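Long-range contacts in Low temperature requirement C protein (Listeria monocytogenes, PDB 1Y9I), which probably acts as a phosphatidylglycerophosphatase, a lipid phosphatase of phospholipid synthesis, and binds calcium and magnesium ions at neighbouring sites: residues S8-K13 and E60-V65; D46-N51 and S156-S161; Q70-A75 and I137-F142. All blocks are in the same frame, centred on the assembly; numbering follows the deposited sequence.

Contact 1: residues S8-K13 and E60-V65; sequences SALESK and EVQNAV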
ATOM      1  N   SER A   8      23.195  11.903   8.780  1.00 45.08           N
ATOM      2  CA  SER A   8      23.820  10.924   7.899  1.00 42.71           C
ATOM      3  C   SER A   8      24.045  11.527   6.517  1.00 41.20           C
ATOM      4  O   SER A   8      23.561  12.621   6.219  1.00 40.65           O
ATOM      5  CB  SER A   8      22.934   9.683   7.773  1.00 44.24           C
ATOM      6  OG  SER A   8      21.701  10.002   7.145  1.00 42.95           O
ATOM      7  N   ALA A   9      24.785  10.808   5.680  1.00 38.94           N
ATOM      8  CA  ALA A   9      25.066  11.261   4.323  1.00 37.43           C
ATOM      9  C   ALA A   9      23.772  11.233   3.522  1.00 35.45           C
ATOM     10  O   ALA A   9      23.560  12.048   2.628  1.00 34.34           O
ATOM     11  CB  ALA A   9      26.101  10.355   3.674  1.00 38.46           C
ATOM     12  N   LEU A  10      22.913  10.279   3.856  1.00 33.76           N
ATOM     13  CA  LEU A  10      21.630  10.130   3.186  1.00 31.64           C
ATOM     14  C   LEU A  10      20.751  11.341   3.482  1.00 30.47           C
ATOM     15  O   LEU A  10      20.241  11.982   2.564  1.00 29.56           O
ATOM     16  CB  LEU A  10      20.942   8.846   3.662  1.00 30.08           C
ATOM     17  CG  LEU A  10      19.544   8.542   3.113  1.00 29.54           C
ATOM     18  CD1 LEU A  10      19.574   8.530   1.592  1.00 28.69           C
ATOM     19  CD2 LEU A  10      19.063   7.201   3.657  1.00 28.08           C
ATOM     20  N   GLU A  11      20.592  11.666   4.763  1.00 30.14           N
ATOM     21  CA  GLU A  11      19.760  12.803   5.147  1.00 30.68           C
ATOM     22  C   GLU A  11      20.302  14.116   4.602  1.00 31.28           C
ATOM     23  O   GLU A  11      19.546  14.940   4.089  1.00 29.59           O
ATOM     24  CB  GLU A  11      19.634  12.909   6.671  1.00 29.08           C
ATOM     25  CG  GLU A  11      18.533  13.880   7.103  1.00 33.04           C
ATOM     26  CD  GLU A  11      18.403  14.029   8.610  1.00 35.16           C
ATOM     27  OE1 GLU A  11      18.595  13.029   9.335  1.00 32.90           O
ATOM     28  OE2 GLU A  11      18.084  15.149   9.067  1.00 35.78           O
ATOM     29  N   SER A  12      21.612  14.314   4.724  1.00 32.38           N
ATOM     30  CA  SER A  12      22.240  15.535   4.242  1.00 32.20           C
ATOM     31  C   SER A  12      21.919  15.772   2.774  1.00 30.88           C
ATOM     32  O   SER A  12      21.468  16.853   2.393  1.00 30.69           O
ATOM     33  CB  SER A  12      23.759  15.459   4.430  1.00 34.06           C
ATOM     34  OG  SER A  12      24.099  15.341   5.802  1.00 39.26           O
ATOM     35  N   LYS A  13      22.149  14.752   1.950  1.00 29.73           N
ATOM     36  CA  LYS A  13      21.899  14.853   0.519  1.00 29.97           C
ATOM     37  C   LYS A  13      20.422  15.069   0.198  1.00 29.48           C
ATOM     38  O   LYS A  13      20.086  15.821  -0.712  1.00 29.24           O
ATOM     39  CB  LYS A  13      22.407  13.597  -0.200  1.00 31.38           C
ATOM     40  CG  LYS A  13      22.138  13.577  -1.696  1.00 33.32           C
ATOM     41  CD  LYS A  13      22.842  14.716  -2.418  1.00 35.90           C
ATOM     42  CE  LYS A  13      22.551  14.683  -3.909  1.00 35.41           C
ATOM     43  NZ  LYS A  13      23.230  15.780  -4.658  1.00 36.37           N
ATOM     44  N   GLU A  60      13.194   6.263   5.643  1.00 21.54           N
ATOM     45  CA  GLU A  60      12.256   5.847   4.594  1.00 21.45           C
ATOM     46  C   GLU A  60      11.955   7.018   3.647  1.00 20.47           C
ATOM     47  O   GLU A  60      11.861   6.852   2.424  1.00 19.11           O
ATOM     48  CB  GLU A  60      10.957   5.354   5.244  1.00 23.96           C
ATOM     49  CG  GLU A  60       9.976   4.649   4.329  1.00 30.49           C
ATOM     50  CD  GLU A  60      10.292   3.173   4.134  1.00 33.69           C
ATOM     51  OE1 GLU A  60       9.376   2.422   3.735  1.00 30.77           O
ATOM     52  OE2 GLU A  60      11.449   2.767   4.372  1.00 37.20           O
ATOM     53  N   VAL A  61      11.795   8.202   4.225  1.00 17.72           N
ATOM     54  CA  VAL A  61      11.510   9.403   3.450  1.00 17.65           C
ATOM     55  C   VAL A  61      12.738   9.821   2.642  1.00 16.16           C
ATOM     56  O   VAL A  61      12.638  10.163   1.476  1.00 16.52           O
ATOM     57  CB  VAL A  61      11.086  10.557   4.383  1.00 17.73           C
ATOM     58  CG1 VAL A  61      10.970  11.865   3.604  1.00 15.46           C
ATOM     59  CG2 VAL A  61       9.755  10.207   5.034  1.00 17.72           C
ATOM     60  N   GLN A  62      13.903   9.772   3.268  1.00 17.73           N
ATOM     61  CA  GLN A  62      15.126  10.162   2.582  1.00 17.72           C
ATOM     62  C   GLN A  62      15.390   9.302   1.348  1.00 18.95           C
ATOM     63  O   GLN A  62      15.782   9.816   0.295  1.00 18.03           O
ATOM     64  CB  GLN A  62      16.288  10.089   3.563  1.00 18.83           C
ATOM     65  CG  GLN A  62      16.148  11.085   4.702  1.00 21.15           C
ATOM     66  CD  GLN A  62      16.968  10.697   5.908  1.00 23.79           C
ATOM     67  OE1 GLN A  62      17.816   9.816   5.828  1.00 25.69           O
ATOM     68  NE2 GLN A  62      16.721  11.361   7.039  1.00 21.15           N
ATOM     69  N   ASN A  63      15.162   8.000   1.472  1.00 18.49           N
ATOM     70  CA  ASN A  63      15.370   7.088   0.354  1.00 19.75           C
ATOM     71  C   ASN A  63      14.475   7.446  -0.822  1.00 19.89           C
ATOM     72  O   ASN A  63      14.911   7.420  -1.973  1.00 18.59           O
ATOM     73  CB  ASN A  63      15.109   5.636   0.782  1.00 21.20           C
ATOM     74  CG  ASN A  63      16.209   5.087   1.680  1.00 25.26           C
ATOM     75  OD1 ASN A  63      17.371   5.457   1.540  1.00 25.03           O
ATOM     76  ND2 ASN A  63      15.849   4.182   2.587  1.00 24.79           N
ATOM     77  N   ALA A  64      13.220   7.782  -0.528  1.00 18.07           N
ATOM     78  CA  ALA A  64      12.266   8.140  -1.569  1.00 18.18           C
ATOM     79  C   ALA A  64      12.621   9.480  -2.208  1.00 16.52           C
ATOM     80  O   ALA A  64      12.513   9.634  -3.421  1.00 17.62           O
ATOM     81  CB  ALA A  64      10.849   8.184  -0.996  1.00 14.80           C
ATOM     82  N   VAL A  65      13.044  10.444  -1.394  1.00 17.95           N
ATOM     83  CA  VAL A  65      13.421  11.759  -1.909  1.00 18.02           C
ATOM     84  C   VAL A  65      14.570  11.632  -2.922  1.00 17.87           C
ATOM     85  O   VAL A  65      14.509  12.190  -4.017  1.00 18.48           O
ATOM     86  CB  VAL A  65      13.848  12.714  -0.765  1.00 16.64           C
ATOM     87  CG1 VAL A  65      14.492  13.971  -1.346  1.00 20.02           C
ATOM     88  CG2 VAL A  65      12.633  13.101   0.087  1.00 15.60           C
TER
HETATM   89  O   HOH W   1      19.459   8.679   7.506  1.00 30.81           O

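Contact 2: residues D46-N51 and S156-S161; sequences DICRQN and SRLAHS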
ATOM      1  N   ASP A  46       5.165  27.768  12.536  1.00 29.87           N
ATOM      2  CA  ASP A  46       6.239  27.133  13.297  1.00 30.48           C
ATOM      3  C   ASP A  46       6.047  25.652  13.618  1.00 28.68           C
ATOM      4  O   ASP A  46       6.935  24.842  13.345  1.00 27.93           O
ATOM      5  CB  ASP A  46       6.504  27.892  14.600  1.00 33.62           C
ATOM      6  CG  ASP A  46       7.770  27.418  15.297  1.00 36.60           C
ATOM      7  OD1 ASP A  46       8.868  27.598  14.726  1.00 39.15           O
ATOM      8  OD2 ASP A  46       7.671  26.858  16.408  1.00 39.53           O
ATOM      9  N   ILE A  47       4.910  25.291  14.206  1.00 26.23           N
ATOM     10  CA  ILE A  47       4.680  23.892  14.544  1.00 25.52           C
ATOM     11  C   ILE A  47       4.584  23.044  13.272  1.00 23.67           C
ATOM     12  O   ILE A  47       4.923  21.865  13.281  1.00 23.74           O
ATOM     13  CB  ILE A  47       3.397  23.706  15.403  1.00 27.55           C
ATOM     14  CG1 ILE A  47       3.248  22.239  15.811  1.00 27.07           C
ATOM     15  CG2 ILE A  47       2.172  24.147  14.633  1.00 28.89           C
ATOM     16  CD1 ILE A  47       4.366  21.725  16.683  1.00 31.03           C
ATOM     17  N   CYS A  48       4.126  23.647  12.180  1.00 23.44           N
ATOM     18  CA  CYS A  48       4.031  22.929  10.912  1.00 23.13           C
ATOM     19  C   CYS A  48       5.454  22.650  10.435  1.00 23.63           C
ATOM     20  O   CYS A  48       5.762  21.562   9.955  1.00 22.11           O
ATOM     21  CB  CYS A  48       3.274  23.773   9.881  1.00 21.52           C
ATOM     22  SG  CYS A  48       1.505  24.001  10.254  1.00 23.27           S
ATOM     23  N   ARG A  49       6.322  23.645  10.595  1.00 25.35           N
ATOM     24  CA  ARG A  49       7.726  23.529  10.214  1.00 27.50           C
ATOM     25  C   ARG A  49       8.407  22.389  10.978  1.00 28.01           C
ATOM     26  O   ARG A  49       9.143  21.584  10.392  1.00 27.53           O
ATOM     27  CB  ARG A  49       8.439  24.851  10.510  1.00 29.95           C
ATOM     28  CG  ARG A  49       9.913  24.882  10.152  1.00 36.50           C
ATOM     29  CD  ARG A  49      10.521  26.231  10.528  1.00 39.54           C
ATOM     30  NE  ARG A  49       9.833  27.337   9.864  1.00 41.82           N
ATOM     31  CZ  ARG A  49       9.246  28.348  10.499  1.00 43.20           C
ATOM     32  NH1 ARG A  49       9.255  28.405  11.825  1.00 44.66           N
ATOM     33  NH2 ARG A  49       8.646  29.303   9.804  1.00 43.08           N
ATOM     34  N   GLN A  50       8.157  22.321  12.285  1.00 26.58           N
ATOM     35  CA  GLN A  50       8.749  21.286  13.134  1.00 26.48           C
ATOM     36  C   GLN A  50       8.339  19.880  12.699  1.00 25.15           C
ATOM     37  O   GLN A  50       9.137  18.948  12.746  1.00 24.74           O
ATOM     38  CB  GLN A  50       8.334  21.487  14.595  1.00 27.52           C
ATOM     39  CG  GLN A  50       8.893  22.738  15.256  1.00 31.01           C
ATOM     40  CD  GLN A  50       8.445  22.863  16.700  1.00 32.70           C
ATOM     41  OE1 GLN A  50       8.628  21.943  17.497  1.00 34.88           O
ATOM     42  NE2 GLN A  50       7.852  24.002  17.043  1.00 35.04           N
ATOM     43  N   ASN A  51       7.085  19.724  12.297  1.00 23.52           N
ATOM     44  CA  ASN A  51       6.614  18.416  11.864  1.00 22.96           C
ATOM     45  C   ASN A  51       7.241  18.034  10.525  1.00 21.64           C
ATOM     46  O   ASN A  51       7.500  16.857  10.275  1.00 21.76           O
ATOM     47  CB  ASN A  51       5.084  18.399  11.785  1.00 21.68           C
ATOM     48  CG  ASN A  51       4.435  18.125  13.141  1.00 23.57           C
ATOM     49  OD1 ASN A  51       4.377  16.980  13.596  1.00 21.13           O
ATOM     50  ND2 ASN A  51       3.958  19.183  13.798  1.00 21.58           N
ATOM     51  N   SER A 156      -0.143  14.498   9.237  1.00 17.08           N
ATOM     52  CA  SER A 156      -0.561  13.326  10.001  1.00 17.28           C
ATOM     53  C   SER A 156       0.151  13.290  11.352  1.00 15.36           C
ATOM     54  O   SER A 156      -0.463  13.010  12.388  1.00 17.55           O
ATOM     55  CB  SER A 156      -0.246  12.054   9.211  1.00 17.10           C
ATOM     56  OG  SER A 156      -0.470  10.908  10.006  1.00 25.89           O
ATOM     57  N   ARG A 157       1.449  13.579  11.351  1.00 15.84           N
ATOM     58  CA  ARG A 157       2.189  13.583  12.607  1.00 16.67           C
ATOM     59  C   ARG A 157       1.577  14.635  13.536  1.00 18.33           C
ATOM     60  O   ARG A 157       1.425  14.413  14.740  1.00 19.24           O
ATOM     61  CB  ARG A 157       3.671  13.894  12.368  1.00 17.24           C
ATOM     62  CG  ARG A 157       4.493  13.878  13.662  1.00 20.03           C
ATOM     63  CD  ARG A 157       5.964  14.171  13.424  1.00 21.04           C
ATOM     64  NE  ARG A 157       6.741  13.989  14.650  1.00 26.50           N
ATOM     65  CZ  ARG A 157       6.648  14.776  15.718  1.00 27.99           C
ATOM     66  NH1 ARG A 157       5.814  15.808  15.715  1.00 26.44           N
ATOM     67  NH2 ARG A 157       7.376  14.519  16.801  1.00 29.77           N
ATOM     68  N   LEU A 158       1.218  15.777  12.962  1.00 18.24           N
ATOM     69  CA  LEU A 158       0.610  16.866  13.717  1.00 19.74           C
ATOM     70  C   LEU A 158      -0.713  16.382  14.320  1.00 21.38           C
ATOM     71  O   LEU A 158      -0.975  16.594  15.503  1.00 22.22           O
ATOM     72  CB  LEU A 158       0.378  18.067  12.787  1.00 21.73           C
ATOM     73  CG  LEU A 158      -0.165  19.384  13.353  1.00 25.89           C
ATOM     74  CD1 LEU A 158       0.026  20.497  12.329  1.00 27.81           C
ATOM     75  CD2 LEU A 158      -1.634  19.232  13.705  1.00 28.94           C
ATOM     76  N   ALA A 159      -1.542  15.731  13.509  1.00 21.32           N
ATOM     77  CA  ALA A 159      -2.825  15.224  13.992  1.00 22.12           C
ATOM     78  C   ALA A 159      -2.618  14.327  15.209  1.00 24.40           C
ATOM     79  O   ALA A 159      -3.353  14.427  16.198  1.00 24.25           O
ATOM     80  CB  ALA A 159      -3.538  14.455  12.893  1.00 24.19           C
ATOM     81  N   HIS A 160      -1.617  13.453  15.137  1.00 24.50           N
ATOM     82  CA  HIS A 160      -1.323  12.555  16.251  1.00 29.14           C
ATOM     83  C   HIS A 160      -0.795  13.316  17.460  1.00 31.22           C
ATOM     84  O   HIS A 160      -0.912  12.849  18.593  1.00 32.14           O
ATOM     85  CB  HIS A 160      -0.291  11.495  15.852  1.00 29.81           C
ATOM     86  CG  HIS A 160      -0.873  10.320  15.129  1.00 33.07           C
ATOM     87  ND1 HIS A 160      -1.089  10.314  13.768  1.00 35.83           N
ATOM     88  CD2 HIS A 160      -1.297   9.116  15.582  1.00 34.44           C
ATOM     89  CE1 HIS A 160      -1.619   9.156  13.414  1.00 35.08           C
ATOM     90  NE2 HIS A 160      -1.756   8.413  14.496  1.00 34.85           N
ATOM     91  N   SER A 161      -0.216  14.486  17.218  1.00 34.23           N
ATOM     92  CA  SER A 161       0.340  15.299  18.294  1.00 37.20           C
ATOM     93  C   SER A 161      -0.700  15.793  19.297  1.00 38.99           C
ATOM     94  O   SER A 161      -0.353  16.450  20.275  1.00 41.97           O
ATOM     95  CB  SER A 161       1.094  16.502  17.712  1.00 37.01           C
ATOM     96  OG  SER A 161       2.193  16.085  16.915  1.00 36.81           O
TER
HETATM   97  O   HOH W   2       3.264  18.669  16.635  1.00 31.34           O

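Contact 3: residues Q70-A75 and I137-F142; sequences QLDVMA and IAVHTF. With MG (magnesium ion), chain F.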
ATOM      1  N   GLN A  70      16.307  11.909  -8.350  1.00 19.99           N
ATOM      2  CA  GLN A  70      17.309  11.356  -9.259  1.00 20.57           C
ATOM      3  C   GLN A  70      16.695  11.077 -10.625  1.00 20.77           C
ATOM      4  O   GLN A  70      17.299  11.369 -11.660  1.00 18.69           O
ATOM      5  CB  GLN A  70      17.887  10.058  -8.694  1.00 22.87           C
ATOM      6  CG  GLN A  70      18.889   9.362  -9.612  1.00 22.02           C
ATOM      7  CD  GLN A  70      20.126  10.207  -9.882  1.00 25.09           C
ATOM      8  OE1 GLN A  70      20.106  11.127 -10.708  1.00 28.24           O
ATOM      9  NE2 GLN A  70      21.207   9.904  -9.179  1.00 21.09           N
ATOM     10  N   LEU A  71      15.495  10.502 -10.625  1.00 21.30           N
ATOM     11  CA  LEU A  71      14.802  10.192 -11.866  1.00 19.88           C
ATOM     12  C   LEU A  71      14.385  11.458 -12.614  1.00 21.22           C
ATOM     13  O   LEU A  71      14.511  11.521 -13.841  1.00 24.65           O
ATOM     14  CB  LEU A  71      13.587   9.289 -11.588  1.00 19.80           C
ATOM     15  CG  LEU A  71      13.930   7.836 -11.214  1.00 19.69           C
ATOM     16  CD1 LEU A  71      12.672   7.093 -10.725  1.00 16.26           C
ATOM     17  CD2 LEU A  71      14.531   7.128 -12.424  1.00 21.01           C
ATOM     18  N   ASP A  72      13.890  12.464 -11.893  1.00 20.57           N
ATOM     19  CA  ASP A  72      13.497  13.725 -12.531  1.00 20.88           C
ATOM     20  C   ASP A  72      14.681  14.357 -13.258  1.00 22.48           C
ATOM     21  O   ASP A  72      14.566  14.799 -14.408  1.00 22.11           O
ATOM     22  CB  ASP A  72      13.016  14.744 -11.493  1.00 22.10           C
ATOM     23  CG  ASP A  72      11.661  14.415 -10.927  1.00 20.87           C
ATOM     24  OD1 ASP A  72      10.951  13.585 -11.529  1.00 24.64           O
ATOM     25  OD2 ASP A  72      11.305  15.008  -9.882  1.00 25.43           O
ATOM     26  N   VAL A  73      15.802  14.423 -12.547  1.00 23.22           N
ATOM     27  CA  VAL A  73      17.038  15.012 -13.055  1.00 25.56           C
ATOM     28  C   VAL A  73      17.546  14.275 -14.287  1.00 26.57           C
ATOM     29  O   VAL A  73      17.975  14.897 -15.259  1.00 28.86           O
ATOM     30  CB  VAL A  73      18.120  15.017 -11.949  1.00 26.24           C
ATOM     31  CG1 VAL A  73      19.457  15.500 -12.507  1.00 28.02           C
ATOM     32  CG2 VAL A  73      17.676  15.919 -10.803  1.00 27.31           C
HETATM   33  N   MSE A  74      17.491  12.949 -14.256  1.00 26.80           N
HETATM   34  CA  MSE A  74      17.937  12.165 -15.399  1.00 28.38           C
HETATM   35  C   MSE A  74      17.027  12.436 -16.597  1.00 27.17           C
HETATM   36  O   MSE A  74      17.480  12.472 -17.740  1.00 26.73           O
HETATM   37  CB  MSE A  74      17.937  10.671 -15.053  1.00 31.83           C
HETATM   38  CG  MSE A  74      19.031  10.275 -14.081  1.00 38.56           C
HETATM   39 SE   MSE A  74      20.786  10.702 -14.804  1.00 52.11          SE
HETATM   40  CE  MSE A  74      21.875   9.545 -13.690  1.00 44.63           C
ATOM     41  N   ALA A  75      15.743  12.643 -16.323  1.00 25.56           N
ATOM     42  CA  ALA A  75      14.774  12.926 -17.370  1.00 24.61           C
ATOM     43  C   ALA A  75      15.072  14.286 -18.009  1.00 26.17           C
ATOM     44  O   ALA A  75      14.960  14.448 -19.234  1.00 25.05           O
ATOM     45  CB  ALA A  75      13.359  12.911 -16.789  1.00 25.10           C
ATOM     46  N   ILE A 137      11.311  22.016 -20.098  1.00 40.28           N
ATOM     47  CA  ILE A 137      12.724  21.843 -19.772  1.00 38.31           C
ATOM     48  C   ILE A 137      12.891  21.250 -18.372  1.00 36.09           C
ATOM     49  O   ILE A 137      13.689  20.335 -18.167  1.00 33.76           O
ATOM     50  CB  ILE A 137      13.500  23.184 -19.844  1.00 40.58           C
ATOM     51  CG1 ILE A 137      12.847  24.222 -18.930  1.00 42.01           C
ATOM     52  CG2 ILE A 137      13.530  23.691 -21.281  1.00 42.44           C
ATOM     53  CD1 ILE A 137      13.563  25.557 -18.904  1.00 44.35           C
ATOM     54  N   ALA A 138      12.134  21.774 -17.413  1.00 31.97           N
ATOM     55  CA  ALA A 138      12.203  21.280 -16.043  1.00 30.94           C
ATOM     56  C   ALA A 138      11.249  20.102 -15.871  1.00 27.15           C
ATOM     57  O   ALA A 138      10.135  20.108 -16.392  1.00 29.11           O
ATOM     58  CB  ALA A 138      11.846  22.392 -15.063  1.00 30.51           C
ATOM     59  N   VAL A 139      11.697  19.089 -15.141  1.00 26.33           N
ATOM     60  CA  VAL A 139      10.885  17.902 -14.891  1.00 23.10           C
ATOM     61  C   VAL A 139      10.733  17.722 -13.381  1.00 22.63           C
ATOM     62  O   VAL A 139      11.720  17.675 -12.653  1.00 21.49           O
ATOM     63  CB  VAL A 139      11.550  16.645 -15.506  1.00 23.23           C
ATOM     64  CG1 VAL A 139      10.727  15.407 -15.198  1.00 23.03           C
ATOM     65  CG2 VAL A 139      11.677  16.819 -17.013  1.00 22.94           C
ATOM     66  N   HIS A 140       9.490  17.639 -12.916  1.00 22.04           N
ATOM     67  CA  HIS A 140       9.208  17.476 -11.492  1.00 22.33           C
ATOM     68  C   HIS A 140       8.170  16.379 -11.295  1.00 21.39           C
ATOM     69  O   HIS A 140       7.377  16.412 -10.353  1.00 22.23           O
ATOM     70  CB  HIS A 140       8.687  18.792 -10.905  1.00 23.53           C
ATOM     71  CG  HIS A 140       9.698  19.899 -10.908  1.00 26.18           C
ATOM     72  ND1 HIS A 140      10.823  19.881 -10.111  1.00 27.60           N
ATOM     73  CD2 HIS A 140       9.751  21.057 -11.609  1.00 27.21           C
ATOM     74  CE1 HIS A 140      11.526  20.980 -10.322  1.00 28.93           C
ATOM     75  NE2 HIS A 140      10.897  21.709 -11.225  1.00 28.31           N
ATOM     76  N   THR A 141       8.189  15.411 -12.200  1.00 20.17           N
ATOM     77  CA  THR A 141       7.270  14.289 -12.177  1.00 18.08           C
ATOM     78  C   THR A 141       7.261  13.579 -10.821  1.00 17.90           C
ATOM     79  O   THR A 141       6.200  13.230 -10.301  1.00 17.20           O
ATOM     80  CB  THR A 141       7.639  13.300 -13.290  1.00 21.11           C
ATOM     81  OG1 THR A 141       7.503  13.963 -14.557  1.00 22.78           O
ATOM     82  CG2 THR A 141       6.737  12.075 -13.255  1.00 17.43           C
ATOM     83  N   PHE A 142       8.437  13.369 -10.248  1.00 17.64           N
ATOM     84  CA  PHE A 142       8.528  12.704  -8.949  1.00 17.58           C
ATOM     85  C   PHE A 142       8.503  13.684  -7.783  1.00 17.73           C
ATOM     86  O   PHE A 142       7.927  13.398  -6.732  1.00 18.74           O
ATOM     87  CB  PHE A 142       9.802  11.874  -8.875  1.00 18.57           C
ATOM     88  CG  PHE A 142       9.719  10.592  -9.624  1.00 19.60           C
ATOM     89  CD1 PHE A 142       9.287   9.433  -8.990  1.00 20.74           C
ATOM     90  CD2 PHE A 142      10.020  10.547 -10.985  1.00 20.35           C
ATOM     91  CE1 PHE A 142       9.150   8.244  -9.699  1.00 19.96           C
ATOM     92  CE2 PHE A 142       9.884   9.360 -11.704  1.00 19.47           C
ATOM     93  CZ  PHE A 142       9.448   8.209 -11.059  1.00 19.71           C
TER
HETATM   94 MG    MG F 601       4.170  13.180 -10.242  1.00 25.06          MG
HETATM   95  O   HOH W   3      12.606  17.483  -9.397  1.00 24.52           O
HETATM   96  O   HOH W   4       2.219  13.282  -9.533  1.00 25.28           O
HETATM   97  O   HOH W   5       3.764  14.478 -11.676  1.00 28.45           O

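Contact 1: residues S8-K13 and E60-V65
Ser8 and Gln62 are joined through one bound water, which lies 2.6 Å from Ser8 OG and donates to Gln62 OE1 over 2.6 Å as well. Ser8 is also the N-cap of helix 9-20. With chi1 at 64°, its hydroxyl sits between the backbone N and the carbonyl carbon and turns under the first helical turn, where OG accepts from Glu11 N at 3.1 Å in an almost straight bond (170°). A single hydroxyl thus caps helix 9-20 and, by way of the water, meets Gln62 of helix 59-76.

Leu10 lays its branch point against the root of the glutamine, with Leu10 CG 3.6 Å from Gln62 CB. One methyl continues to the neighbouring amide, which its side chain crosses at about a right angle: Leu10 CD2 is 3.2 Å from Asn63 OD1. Ile87 and Leu94 of the second subunit pack on Leu10 and Asn63 respectively.

Glu11 contributes mainly its aliphatic part, running obliquely past the extended glutamine so that Glu11 CG comes within 3.1 Å of Gln62 NE2. Glu11 OE2 forms a salt bridge with Arg15, while Gln62 NE2 donates to Leu56 O. Held by the water at its oxygen and by this carbonyl at its nitrogen, the buried glutamine amide has its rotation fixed.

The axes of 9-13 and 60-65 approach to 9.2 Å and cross at 56°. The arrangement is that of an N-capped helix packed across a second helix in an all-helical bundle, with a fixed polar side chain filling the crossing.

Contact 2: residues D46-N51 and S156-S161
Arg157 NH1 donates to Asn51 OD1 across 2.8 Å, with an N-H...O angle of 159°. The oxygen lies at the edge of the guanidinium, in its plane, yet the donor stands 47° above the plane of the asparagine carbonyl. The arginine stem passes the same oxygen, with Arg157 CG 3.1 Å from Asn51 OD1; from there the chain runs extended to NE and then bends about the CD-NE bond, bringing NH1 back to the amide.

The other end of the amide is fixed too. Asn51 ND2 gives one hydrogen to Ile47 O at 2.9 Å, a carbonyl whose opposite face takes the helical bond from Asn51 N. It also donates to a water 3.0 Å from Asn51 ND2, and that water donates to Ser161 OG, whose hydroxyl bonds Arg157 O. Beside these polar groups, Leu158 CD1 touches Cys48 SG at 4.3 Å.

The axes of 46-51 and 156-160 come within 9.8 Å, with 113° between their directions. This steep crossing in an all-helical bundle joins helix 45-56 to the C-terminal end of helix 143-160, with an asparagine-arginine bond at the crossing. Helix 25-36 touches both, through Val32 on Cys48 and Gln36 on Leu158, while Leu94 of the fourth subunit packs on Ala159 and His160.

Contact 3: residues Q70-A75 and I137-F142
Asp72 reaches from its helix to the backbone of Phe142, where Asp72 OD1 accepts from Phe142 N at 2.8 Å through its syn lone pair. The aspartate places CG anti to its own carbonyl carbon (chi1 -73°), which aims the carboxylate at the loop. Its second oxygen takes a bond from Leu143 N and another from a water 2.8 Å from Asp72 OD2; the same water lies 3.1 Å from His140 ND1.

Phe142 has a similar first torsion (-77°), and its ring meets one neighbour over a face and another at its edge. Leu71 CD1 sits over the face in a CH-pi contact, 29° off the ring normal and 3.4 Å from Phe142 CZ. Asp72 OD1 lies in the ring plane at the edge, 3.2 Å from Phe142 CD2. Farther along the helix, Ala75 CB meets Val139 CG1 at 4.0 Å.

The peptide bonded to Asp72 is also a metal ligand: Thr141 O binds the magnesium ion at 2.0 Å, alongside Asp98, Asp144, Asp145 and two waters. Asp72 is thus a second-shell residue that orients this peptide and may make its carbonyl oxygen more electron-rich.

The loop leads into helix 143-160 and lies against helix 59-76. Ile88 of helix 84-89 packs on Phe142 and Ala75, Leu101 of helix 97-106 touches Phe142, and Thr67 of the second subunit touches Leu71.

In the fold
Helix 59-76 links contacts 1 and 3: its early turns receive helix 9-20, and its later turns hold the loop that leads to the metal site. Their centres are about 18 Å apart, and both also touch the second subunit. Contact 2 lies about 20 Å from contact 1 and about 29 Å from contact 3, centre to centre, with contacts 2 and 3 on opposite sides of the chain's centre. Along the chain, contacts 1 and 2 interleave, whereas contact 3 opens and closes between the two segments of contact 2. Helix 143-160, whose first turn supplies the magnesium ligands Asp144 and Asp145, ends at contact 2 and so ties the metal end of the helical bundle to its far end.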